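Local coordinates for protein extracellular ligand-binding receptor (Rhodopseudomonas palustris, PDB 4F06) that binds p-hydroxybenzoic acid and, as the solute-binding protein of an ABC transporter, probably presents lignin-derived benzoate derivatives for uptake, at residues 19-24 / 282-287; 12-17 / 47-52; 141-146 / 191-196. One frame throughout, in Å; residues are numbered along the deposited sequence.

Interaction 1: 19-24 / 282-287; sequences ALFGKN and TMTSVA
N24 presents the flat of its carboxamide to T282, whose OG1 sits over the amide plane at 3.0 Å from N24 CG. The oxygen meets a face rather than an edge, which matches the poor angles it makes with both ends of the amide. Those ends are engaged in other ways. N24 OD1 accepts T282 N at 2.9 Å, with the donor well above the carbonyl plane, while its ND2 turns back along its own helix to L20 O in a nearly straight bond (170°) that lies in the amide plane. L20 O also takes N24 N, the two donors arriving from opposite faces of its plane, and ND2 has a further partner in E280 O, so the rotation of the amide is fixed. This is the junction between the start of helix 19-36 and the start of helix 283-301, whose 19-24 and 283-287 axes run 26° apart, in a type I periplasmic-binding-protein fold. T282 is the N-cap of the second helix; with chi1 at 67°, OG1 lies between the backbone N and the carbonyl carbon and weakly accepts T284 N. T284 donates through OG1 to F21 O at 2.9 Å, on a lone pair in the carbonyl plane, and the same OG1 lies at the edge of the F21 ring. T282 CG2 approaches F21 CE1 obliquely at 3.8 Å. M283, a selenomethionine lining the p-hydroxybenzoic acid pocket, points its CB away, but its bent chain brings SE back to 4.0 Å from F21 CE1, an oblique Met-aromatic contact. S285 OG donates to T282 O at 2.8 Å, and S285 CB abuts N24 OD1.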
ATOM      1  N   ALA A  19      12.575   1.078   6.926  1.00  7.12           N
ATOM      2  CA  ALA A  19      12.239   1.938   8.061  1.00  7.10           C
ATOM      3  C   ALA A  19      11.358   3.108   7.675  1.00  6.83           C
ATOM      4  O   ALA A  19      10.519   3.528   8.477  1.00  7.84           O
ATOM      5  CB  ALA A  19      13.506   2.468   8.707  1.00  7.81           C
ATOM      6  N   LEU A  20      11.524   3.666   6.478  1.00  6.88           N
ATOM      7  CA  LEU A  20      10.704   4.831   6.155  1.00  7.48           C
ATOM      8  C   LEU A  20       9.235   4.505   6.150  1.00  6.88           C
ATOM      9  O   LEU A  20       8.397   5.329   6.477  1.00  6.85           O
ATOM     10  CB  LEU A  20      11.123   5.393   4.781  1.00  9.57           C
ATOM     11  CG  LEU A  20      10.481   6.766   4.438  1.00 12.27           C
ATOM     12  CD1 LEU A  20      10.663   7.828   5.550  1.00 14.92           C
ATOM     13  CD2 LEU A  20      11.170   7.289   3.193  1.00 18.76           C
ATOM     14  N   PHE A  21       8.887   3.275   5.754  1.00  6.25           N
ATOM     15  CA  PHE A  21       7.473   2.899   5.644  1.00  6.59           C
ATOM     16  C   PHE A  21       6.793   2.771   6.993  1.00  6.41           C
ATOM     17  O   PHE A  21       5.584   3.098   7.113  1.00  8.48           O
ATOM     18  CB  PHE A  21       7.303   1.660   4.780  1.00  7.24           C
ATOM     19  CG  PHE A  21       7.840   1.920   3.410  1.00  6.49           C
ATOM     20  CD1 PHE A  21       7.084   2.679   2.506  1.00  7.65           C
ATOM     21  CD2 PHE A  21       9.146   1.520   3.054  1.00  8.34           C
ATOM     22  CE1 PHE A  21       7.624   3.011   1.263  1.00  8.74           C
ATOM     23  CE2 PHE A  21       9.674   1.868   1.797  1.00  9.43           C
ATOM     24  CZ  PHE A  21       8.907   2.617   0.918  1.00  9.52           C
ATOM     25  N   GLY A  22       7.501   2.284   8.010  1.00  7.24           N
ATOM     26  CA  GLY A  22       6.935   2.252   9.364  1.00  8.00           C
ATOM     27  C   GLY A  22       6.949   3.616  10.014  1.00  7.46           C
ATOM     28  O   GLY A  22       5.982   3.991  10.721  1.00  7.17           O
ATOM     29  N   LYS A  23       8.018   4.386   9.789  1.00  7.12           N
ATOM     30  CA  LYS A  23       8.028   5.776  10.251  1.00  7.27           C
ATOM     31  C   LYS A  23       6.798   6.515   9.694  1.00  7.36           C
ATOM     32  O   LYS A  23       6.200   7.330  10.399  1.00  7.83           O
ATOM     33  CB  LYS A  23       9.298   6.497   9.795  1.00  9.50           C
ATOM     34  CG  LYS A  23       9.446   7.938  10.268  1.00 14.23           C
ATOM     35  CD  LYS A  23      10.746   8.578   9.733  1.00 19.59           C
ATOM     36  CE  LYS A  23      10.976  10.003  10.193  1.00 24.31           C
ATOM     37  NZ  LYS A  23      12.309  10.442   9.702  1.00 33.30           N
ATOM     38  N   ASN A  24       6.433   6.232   8.446  1.00  6.90           N
ATOM     39  CA  ASN A  24       5.239   6.856   7.863  1.00  5.72           C
ATOM     40  C   ASN A  24       3.935   6.470   8.548  1.00  6.22           C
ATOM     41  O   ASN A  24       3.015   7.258   8.556  1.00  6.36           O
ATOM     42  CB  ASN A  24       5.147   6.577   6.370  1.00  6.85           C
ATOM     43  CG  ASN A  24       5.740   7.681   5.510  1.00  8.01           C
ATOM     44  OD1 ASN A  24       5.024   8.583   5.051  1.00  9.81           O
ATOM     45  ND2 ASN A  24       7.054   7.679   5.343  1.00  9.25           N
ATOM     46  N   THR A 282       5.137   8.909   2.214  1.00  8.81           N
ATOM     47  CA  THR A 282       4.863   7.722   1.368  1.00 13.73           C
ATOM     48  C   THR A 282       3.358   7.342   1.537  1.00  8.51           C
ATOM     49  O   THR A 282       2.662   7.848   2.466  1.00  8.20           O
ATOM     50  CB  THR A 282       5.719   6.430   1.808  1.00 13.55           C
ATOM     51  OG1 THR A 282       5.261   6.007   3.123  1.00 17.63           O
ATOM     52  CG2 THR A 282       7.176   6.683   1.903  1.00 15.24           C
HETATM   53  N   MSE A 283       2.925   6.374   0.735  1.00  7.94           N
HETATM   54  CA  MSE A 283       1.537   5.905   0.816  1.00  6.44           C
HETATM   55  C   MSE A 283       1.154   5.335   2.169  1.00  5.67           C
HETATM   56  O   MSE A 283      -0.040   5.391   2.533  1.00  5.96           O
HETATM   57  CB  MSE A 283       1.313   4.836  -0.285  1.00  7.36           C
HETATM   58  CG  MSE A 283       1.868   3.432   0.017  1.00  7.22           C
HETATM   59 SE   MSE A 283       3.827   3.332   0.202  0.75  9.39          SE
HETATM   60  CE  MSE A 283       4.006   1.415   0.048  1.00  8.75           C
ATOM     61  N   THR A 284       2.089   4.783   2.953  1.00  5.84           N
ATOM     62  CA  THR A 284       1.690   4.208   4.250  1.00  5.99           C
ATOM     63  C   THR A 284       1.197   5.297   5.220  1.00  6.23           C
ATOM     64  O   THR A 284       0.439   4.986   6.133  1.00  6.53           O
ATOM     65  CB  THR A 284       2.801   3.378   4.862  1.00  5.90           C
ATOM     66  OG1 THR A 284       4.015   4.140   4.934  1.00  7.77           O
ATOM     67  CG2 THR A 284       3.057   2.098   4.044  1.00  8.03           C
ATOM     68  N   SER A 285       1.593   6.561   5.026  1.00  5.44           N
ATOM     69  CA  SER A 285       1.060   7.630   5.882  1.00  5.98           C
ATOM     70  C   SER A 285      -0.436   7.853   5.711  1.00  5.33           C
ATOM     71  O   SER A 285      -1.123   8.065   6.701  1.00  5.78           O
ATOM     72  CB  SER A 285       1.841   8.953   5.713  1.00  7.61           C
ATOM     73  OG  SER A 285       1.591   9.515   4.450  1.00  8.42           O
ATOM     74  N   VAL A 286      -0.922   7.804   4.459  1.00  5.32           N
ATOM     75  CA  VAL A 286      -2.335   8.048   4.264  1.00  5.83           C
ATOM     76  C   VAL A 286      -3.138   6.840   4.759  1.00  5.95           C
ATOM     77  O   VAL A 286      -4.233   6.983   5.315  1.00  5.63           O
ATOM     78  CB  VAL A 286      -2.665   8.463   2.825  1.00  6.70           C
ATOM     79  CG1 VAL A 286      -2.629   7.314   1.807  1.00  8.66           C
ATOM     80  CG2 VAL A 286      -4.073   9.130   2.801  1.00  8.41           C
ATOM     81  N   ALA A 287      -2.589   5.635   4.577  1.00  5.75           N
ATOM     82  CA  ALA A 287      -3.300   4.437   5.091  1.00  5.22           C
ATOM     83  C   ALA A 287      -3.376   4.526   6.616  1.00  5.41           C
ATOM     84  O   ALA A 287      -4.366   4.085   7.198  1.00  6.03           O
ATOM     85  CB  ALA A 287      -2.578   3.180   4.661  1.00  6.28           C
TER

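Interaction 2: 12-17 / 47-52; sequences GTMSGP and FVYRDE. With SO4 (sulfate ion), chain H.
Y49 meets the M14 methyl obliquely, its CD2 3.9 Å from CE of that selenomethionine, while K26 makes a cation-pi contact with the ring. The strand involved, 43-51, runs parallel to 5-12 in the N-terminal sheet of the alpha/beta binding-protein fold, and 12-17 is the loop leading from that sheet into helix 19-36. At R50 the backbone O takes G12 N at 3.0 Å, almost in line with the carbonyl bond. The R50 side chain turns away from the loop, and the edge of its guanidinium grips a sulfate, probably from the crystallisation liquor, NH2 lying 2.8 Å from O2; NE pairs with E66. D51 swings its carboxylate over the loop, CG anti to the backbone N (chi1 -171°). D51 OD1 is met from above the carboxylate plane by M14 N at 2.9 Å, and OD2 receives S15 OG on its syn lone pair. An alanine at D51 would remove both acceptors and is likely to leave M14 N and the S15 hydroxyl without these mates, the 14-15 turn less firmly tied to the strand. E52 N donates to G12 O at 2.8 Å. The extended E52 side chain bonds Y80 N through OE1, and F81 N and N84 ND2 through OE2; E52 OE1 also lies 3.3 Å from G12 CA.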
ATOM      1  N   GLY A  12       4.972  -2.258  12.447  1.00  6.69           N
ATOM      2  CA  GLY A  12       5.436  -1.751  11.141  1.00  7.35           C
ATOM      3  C   GLY A  12       6.913  -1.853  11.048  1.00  6.93           C
ATOM      4  O   GLY A  12       7.571  -2.219  12.028  1.00  8.31           O
ATOM      5  N   THR A  13       7.444  -1.537   9.878  1.00  7.01           N
ATOM      6  CA  THR A  13       8.888  -1.613   9.665  1.00  6.88           C
ATOM      7  C   THR A  13       9.504  -0.325  10.196  1.00  6.74           C
ATOM      8  O   THR A  13       9.632   0.669   9.486  1.00  7.84           O
ATOM      9  CB  THR A  13       9.195  -1.864   8.170  1.00  6.66           C
ATOM     10  OG1 THR A  13       8.468  -0.909   7.382  1.00  7.78           O
ATOM     11  CG2 THR A  13       8.775  -3.250   7.761  1.00  8.67           C
HETATM   12  N   MSE A  14       9.839  -0.336  11.490  1.00  7.24           N
HETATM   13  CA  MSE A  14      10.284   0.877  12.187  1.00  9.78           C
HETATM   14  C   MSE A  14      11.773   1.118  12.072  1.00 10.19           C
HETATM   15  O   MSE A  14      12.248   2.213  12.371  1.00 13.92           O
HETATM   16  CB  MSE A  14       9.916   0.845  13.669  1.00 10.82           C
HETATM   17  CG  MSE A  14       8.435   0.543  13.966  1.00 10.70           C
HETATM   18 SE   MSE A  14       7.081   1.596  13.018  0.75 13.75          SE
HETATM   19  CE  MSE A  14       7.444   3.222  13.779  1.00 14.98           C
ATOM     20  N   SER A  15      12.534   0.080  11.734  1.00 10.60           N
ATOM     21  CA  SER A  15      13.991   0.149  11.563  1.00 10.55           C
ATOM     22  C   SER A  15      14.338  -0.697  10.358  1.00 10.68           C
ATOM     23  O   SER A  15      13.478  -1.419   9.842  1.00 11.91           O
ATOM     24  CB  SER A  15      14.727  -0.378  12.785  1.00 13.08           C
ATOM     25  OG  SER A  15      14.601  -1.807  12.869  1.00 14.88           O
ATOM     26  N   GLY A  16      15.599  -0.636   9.928  1.00 10.69           N
ATOM     27  CA  GLY A  16      16.068  -1.481   8.871  1.00 10.56           C
ATOM     28  C   GLY A  16      15.806  -0.900   7.491  1.00  9.03           C
ATOM     29  O   GLY A  16      15.441   0.264   7.354  1.00  9.17           O
ATOM     30  N   PRO A  17      15.918  -1.720   6.443  1.00  8.79           N
ATOM     31  CA  PRO A  17      15.868  -1.234   5.072  1.00  8.49           C
ATOM     32  C   PRO A  17      14.531  -0.574   4.728  1.00  8.11           C
ATOM     33  O   PRO A  17      14.485   0.273   3.814  1.00  8.85           O
ATOM     34  CB  PRO A  17      16.144  -2.484   4.249  1.00 11.15           C
ATOM     35  CG  PRO A  17      16.762  -3.481   5.198  1.00 17.59           C
ATOM     36  CD  PRO A  17      16.386  -3.114   6.565  1.00 11.19           C
ATOM     37  N   PHE A  47      -1.139   5.166  20.908  1.00  8.79           N
ATOM     38  CA  PHE A  47      -0.559   4.260  19.929  1.00  9.03           C
ATOM     39  C   PHE A  47       0.806   3.805  20.417  1.00  9.36           C
ATOM     40  O   PHE A  47       1.637   4.625  20.844  1.00 12.14           O
ATOM     41  CB  PHE A  47      -0.470   4.982  18.591  1.00  9.89           C
ATOM     42  CG  PHE A  47      -1.821   5.296  17.988  1.00  9.80           C
ATOM     43  CD1 PHE A  47      -2.485   6.503  18.299  1.00 11.32           C
ATOM     44  CD2 PHE A  47      -2.421   4.395  17.067  1.00 10.13           C
ATOM     45  CE1 PHE A  47      -3.741   6.788  17.762  1.00 11.50           C
ATOM     46  CE2 PHE A  47      -3.678   4.701  16.527  1.00 11.19           C
ATOM     47  CZ  PHE A  47      -4.324   5.897  16.857  1.00 11.19           C
ATOM     48  N   VAL A  48       1.017   2.486  20.359  0.50  8.44           N
ATOM     49  CA  VAL A  48       2.238   1.770  20.818  0.50  8.80           C
ATOM     50  C   VAL A  48       2.851   1.077  19.587  0.50  8.92           C
ATOM     51  O   VAL A  48       2.158   0.317  18.915  0.50 12.71           O
ATOM     52  CB  VAL A  48       1.878   0.706  21.895  0.50  8.45           C
ATOM     53  CG1 VAL A  48       3.151   0.027  22.440  0.50  9.85           C
ATOM     54  CG2 VAL A  48       1.050   1.354  23.018  0.50  9.00           C
ATOM     55  N   TYR A  49       4.124   1.345  19.279  1.00  7.70           N
ATOM     56  CA  TYR A  49       4.731   0.854  18.035  1.00  8.41           C
ATOM     57  C   TYR A  49       5.667  -0.313  18.294  1.00  7.65           C
ATOM     58  O   TYR A  49       6.476  -0.284  19.234  1.00  9.66           O
ATOM     59  CB  TYR A  49       5.501   2.005  17.322  1.00  9.06           C
ATOM     60  CG  TYR A  49       4.572   3.131  16.935  1.00  9.44           C
ATOM     61  CD1 TYR A  49       4.259   4.148  17.836  1.00  9.64           C
ATOM     62  CD2 TYR A  49       3.979   3.144  15.671  1.00  8.65           C
ATOM     63  CE1 TYR A  49       3.376   5.160  17.464  1.00 10.72           C
ATOM     64  CE2 TYR A  49       3.102   4.153  15.309  1.00  9.82           C
ATOM     65  CZ  TYR A  49       2.800   5.139  16.205  1.00  9.42           C
ATOM     66  OH  TYR A  49       1.923   6.147  15.840  1.00 11.26           O
ATOM     67  N   ARG A  50       5.623  -1.310  17.420  1.00  7.80           N
ATOM     68  CA  ARG A  50       6.532  -2.444  17.501  1.00  6.52           C
ATOM     69  C   ARG A  50       7.084  -2.705  16.101  1.00  7.25           C
ATOM     70  O   ARG A  50       6.433  -2.411  15.079  1.00  8.01           O
ATOM     71  CB  ARG A  50       5.772  -3.686  18.003  1.00  8.80           C
ATOM     72  CG  ARG A  50       5.250  -3.590  19.433  1.00  9.60           C
ATOM     73  CD  ARG A  50       6.403  -3.484  20.434  1.00 11.08           C
ATOM     74  NE  ARG A  50       5.934  -3.396  21.831  1.00 13.79           N
ATOM     75  CZ  ARG A  50       5.849  -2.278  22.535  1.00 14.75           C
ATOM     76  NH1 ARG A  50       6.188  -1.112  21.982  1.00 15.75           N
ATOM     77  NH2 ARG A  50       5.428  -2.335  23.803  1.00 18.43           N
ATOM     78  N   ASP A  51       8.280  -3.296  16.041  1.00  8.68           N
ATOM     79  CA  ASP A  51       9.049  -3.338  14.795  1.00  8.00           C
ATOM     80  C   ASP A  51       9.003  -4.713  14.113  1.00  8.17           C
ATOM     81  O   ASP A  51       9.600  -5.697  14.553  1.00  8.85           O
ATOM     82  CB  ASP A  51      10.484  -2.921  15.142  1.00  8.75           C
ATOM     83  CG  ASP A  51      11.361  -2.702  13.952  1.00  8.96           C
ATOM     84  OD1 ASP A  51      10.908  -2.756  12.766  1.00  9.74           O
ATOM     85  OD2 ASP A  51      12.553  -2.441  14.230  1.00 12.83           O
ATOM     86  N   GLU A  52       8.302  -4.714  12.995  1.00  8.88           N
ATOM     87  CA  GLU A  52       8.154  -5.840  12.146  1.00  9.48           C
ATOM     88  C   GLU A  52       9.448  -6.268  11.421  1.00  8.42           C
ATOM     89  O   GLU A  52       9.641  -7.482  11.129  1.00  9.26           O
ATOM     90  CB  GLU A  52       7.104  -5.324  11.142  1.00 14.27           C
ATOM     91  CG  GLU A  52       6.796  -6.186  10.005  1.00 14.84           C
ATOM     92  CD  GLU A  52       5.674  -5.652   9.109  1.00  8.61           C
ATOM     93  OE1 GLU A  52       5.066  -4.562   9.387  1.00  9.07           O
ATOM     94  OE2 GLU A  52       5.444  -6.331   8.133  1.00  8.74           O
TER
HETATM   95  S   SO4 H 407       6.069   1.480  24.713  1.00 51.76           S
HETATM   96  O1  SO4 H 407       7.238   1.957  25.499  1.00 75.08           O
HETATM   97  O2  SO4 H 407       5.676   0.127  25.203  1.00 58.62           O
HETATM   98  O3  SO4 H 407       4.927   2.417  24.916  1.00 60.57           O
HETATM   99  O4  SO4 H 407       6.394   1.431  23.256  1.00 41.29           O

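Interaction 3: 141-146 / 191-196; sequences KVAIAV and KNSGAD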
ATOM      1  N   LYS A 141       3.152  -6.823 -26.460  1.00 13.70           N
ATOM      2  CA  LYS A 141       3.835  -7.939 -25.811  1.00 11.99           C
ATOM      3  C   LYS A 141       4.474  -7.448 -24.505  1.00 10.42           C
ATOM      4  O   LYS A 141       5.346  -6.576 -24.520  1.00 12.82           O
ATOM      5  CB  LYS A 141       4.906  -8.498 -26.742  1.00 13.84           C
ATOM      6  CG  LYS A 141       4.315  -9.126 -28.008  1.00 17.74           C
ATOM      7  CD  LYS A 141       5.429  -9.788 -28.831  1.00 24.53           C
ATOM      8  CE  LYS A 141       4.965 -10.193 -30.223  1.00 34.32           C
ATOM      9  NZ  LYS A 141       3.660 -10.895 -30.270  1.00 46.23           N
ATOM     10  N   VAL A 142       4.023  -7.996 -23.378  1.00  9.99           N
ATOM     11  CA  VAL A 142       4.474  -7.541 -22.068  1.00  9.91           C
ATOM     12  C   VAL A 142       5.300  -8.614 -21.373  1.00  8.70           C
ATOM     13  O   VAL A 142       4.961  -9.810 -21.443  1.00 10.09           O
ATOM     14  CB  VAL A 142       3.259  -7.145 -21.196  1.00  9.72           C
ATOM     15  CG1 VAL A 142       3.651  -6.972 -19.723  1.00 10.57           C
ATOM     16  CG2 VAL A 142       2.655  -5.833 -21.711  1.00 11.11           C
ATOM     17  N   ALA A 143       6.399  -8.189 -20.730  1.00  8.70           N
ATOM     18  CA  ALA A 143       7.138  -9.037 -19.798  1.00  8.33           C
ATOM     19  C   ALA A 143       6.731  -8.625 -18.386  1.00  8.22           C
ATOM     20  O   ALA A 143       6.843  -7.436 -18.009  1.00  9.31           O
ATOM     21  CB  ALA A 143       8.649  -8.814 -19.958  1.00 11.31           C
ATOM     22  N   ILE A 144       6.229  -9.600 -17.626  1.00  8.07           N
ATOM     23  CA  ILE A 144       5.902  -9.377 -16.216  1.00  6.87           C
ATOM     24  C   ILE A 144       7.078  -9.769 -15.337  1.00  8.22           C
ATOM     25  O   ILE A 144       7.610 -10.860 -15.517  1.00  9.37           O
ATOM     26  CB  ILE A 144       4.642 -10.179 -15.800  1.00  7.24           C
ATOM     27  CG1 ILE A 144       3.397  -9.750 -16.626  1.00  8.71           C
ATOM     28  CG2 ILE A 144       4.408 -10.096 -14.288  1.00  9.38           C
ATOM     29  CD1 ILE A 144       2.176 -10.631 -16.390  1.00 10.69           C
ATOM     30  N   ALA A 145       7.423  -8.922 -14.375  1.00  7.29           N
ATOM     31  CA  ALA A 145       8.469  -9.270 -13.417  1.00  8.14           C
ATOM     32  C   ALA A 145       7.917  -8.889 -12.044  1.00  7.31           C
ATOM     33  O   ALA A 145       7.646  -7.698 -11.791  1.00  8.38           O
ATOM     34  CB  ALA A 145       9.766  -8.498 -13.679  1.00  9.98           C
ATOM     35  N   VAL A 146       7.710  -9.879 -11.160  1.00  6.51           N
ATOM     36  CA  VAL A 146       7.158  -9.584  -9.855  1.00  6.65           C
ATOM     37  C   VAL A 146       7.949 -10.275  -8.774  1.00  7.23           C
ATOM     38  O   VAL A 146       8.504 -11.374  -9.007  1.00  7.68           O
ATOM     39  CB  VAL A 146       5.682 -10.051  -9.722  1.00  7.26           C
ATOM     40  CG1 VAL A 146       4.787  -9.267 -10.649  1.00  8.60           C
ATOM     41  CG2 VAL A 146       5.518 -11.567  -9.938  1.00  8.57           C
ATOM     42  N   LYS A 191      15.125  -8.068 -22.289  0.50 14.82           N
ATOM     43  CA  LYS A 191      15.574  -7.661 -23.639  0.50 16.05           C
ATOM     44  C   LYS A 191      15.318  -8.790 -24.619  0.50 17.30           C
ATOM     45  O   LYS A 191      14.708  -8.592 -25.676  0.50 20.35           O
ATOM     46  CB  LYS A 191      17.071  -7.337 -23.670  0.50 18.77           C
ATOM     47  CG  LYS A 191      17.472  -6.025 -23.017  0.50 17.94           C
ATOM     48  CD  LYS A 191      18.966  -5.781 -23.241  0.50 18.58           C
ATOM     49  CE  LYS A 191      19.546  -4.725 -22.306  0.50 23.38           C
ATOM     50  NZ  LYS A 191      20.990  -4.405 -22.569  0.50 26.43           N
ATOM     51  N   ASN A 192      15.765  -9.983 -24.239  1.00 17.16           N
ATOM     52  CA  ASN A 192      15.703 -11.156 -25.130  1.00 19.89           C
ATOM     53  C   ASN A 192      14.289 -11.558 -25.503  1.00 21.16           C
ATOM     54  O   ASN A 192      14.079 -12.179 -26.533  1.00 24.42           O
ATOM     55  CB  ASN A 192      16.381 -12.382 -24.482  1.00 20.31           C
ATOM     56  CG  ASN A 192      17.886 -12.241 -24.367  1.00 26.16           C
ATOM     57  OD1 ASN A 192      18.490 -11.349 -24.970  1.00 29.38           O
ATOM     58  ND2 ASN A 192      18.506 -13.126 -23.567  1.00 31.06           N
ATOM     59  N   SER A 193      13.326 -11.185 -24.672  1.00 20.22           N
ATOM     60  CA  SER A 193      11.921 -11.581 -24.856  1.00 18.20           C
ATOM     61  C   SER A 193      11.261 -10.826 -26.001  1.00 19.27           C
ATOM     62  O   SER A 193      10.251 -11.272 -26.519  1.00 23.50           O
ATOM     63  CB  SER A 193      11.118 -11.328 -23.570  1.00 16.74           C
ATOM     64  OG  SER A 193      10.798  -9.949 -23.441  1.00 15.20           O
ATOM     65  N   GLY A 194      11.821  -9.671 -26.362  1.00 21.14           N
ATOM     66  CA  GLY A 194      11.232  -8.805 -27.374  1.00 22.41           C
ATOM     67  C   GLY A 194      10.019  -8.014 -26.902  1.00 18.33           C
ATOM     68  O   GLY A 194       9.365  -7.333 -27.701  1.00 22.09           O
ATOM     69  N   ALA A 195       9.693  -8.082 -25.600  1.00 15.25           N
ATOM     70  CA  ALA A 195       8.578  -7.321 -25.035  1.00 12.61           C
ATOM     71  C   ALA A 195       8.770  -5.842 -25.307  1.00 13.11           C
ATOM     72  O   ALA A 195       9.896  -5.308 -25.283  1.00 16.61           O
ATOM     73  CB  ALA A 195       8.506  -7.569 -23.518  1.00 14.29           C
ATOM     74  N   ASP A 196       7.654  -5.155 -25.558  1.00 12.37           N
ATOM     75  CA  ASP A 196       7.686  -3.695 -25.735  1.00 12.48           C
ATOM     76  C   ASP A 196       7.384  -2.929 -24.441  1.00 12.62           C
ATOM     77  O   ASP A 196       7.564  -1.729 -24.406  1.00 13.79           O
ATOM     78  CB  ASP A 196       6.754  -3.261 -26.870  1.00 15.78           C
ATOM     79  CG  ASP A 196       5.371  -3.821 -26.726  1.00 18.29           C
ATOM     80  OD1 ASP A 196       4.574  -3.225 -25.994  1.00 20.78           O
ATOM     81  OD2 ASP A 196       5.039  -4.857 -27.377  1.00 22.34           O
TER
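The carboxylate of D196 closes on the backbone of K141 at the beginning of strand 141-147. This is the far end of a beta-alpha-beta unit in the second alpha/beta lobe: strands 169-176 and 197-201 flank 141-147 as its parallel neighbours, helix 184-193 makes the crossover between them, and the turn 194-196 brings the chain from the helix back to the sheet. Followed outward, the D196 side chain leaves the backbone with CG between N and the carbonyl carbon (chi1 51°), which folds the acid back over the K141 peptide. D196 CG lies 3.5 Å from K141 O. OD1 stays farther from K141 than its twin. D196 OD2 accepts K141 N at 2.9 Å on its syn side, somewhat out of the carboxylate plane, and also bonds T140 OG1. In return D196 N donates to K141 O in its carbonyl plane, so both polar backbone atoms of K141 are taken up by one residue. The lysine ammonium, by contrast, extends away, with K141 NZ 6.8 Å from D196 OD2 and with the like charge of K169 nearby. Deeper in, A195 sets its methyl against the strand, CB to CB of A143 at 3.8 Å, two small groups allowing the turn to lie close to the sheet. G194, with positive phi (76°), is the first residue to leave helical backbone angles, a conformation that favours glycine. S193 shapes what follows through an ST turn: its OG bonds I190 O, touches A143 CB at 4.2 Å and accepts A195 N at 3.1 Å.

Interactions 1 and 2 adjoin, their centres 11 Å apart, and touch where the 12-17 loop runs into helix 19-36, M14 CE and T13 OG1 packing on G22. Both belong to the N-terminal lobe, and their segments alternate along the chain, with helix 283-301 returning to that lobe after the chain has built much of the other. Interaction 3 falls within that excursion, in the second lobe's sheet; its centre lies about 31 Å from that of interaction 1 and 36 Å from that of interaction 2. Interaction 1 contributes M283 to the ligand pocket and interaction 2 sits beside it, whereas interaction 3 ties together a distant part of the partner lobe.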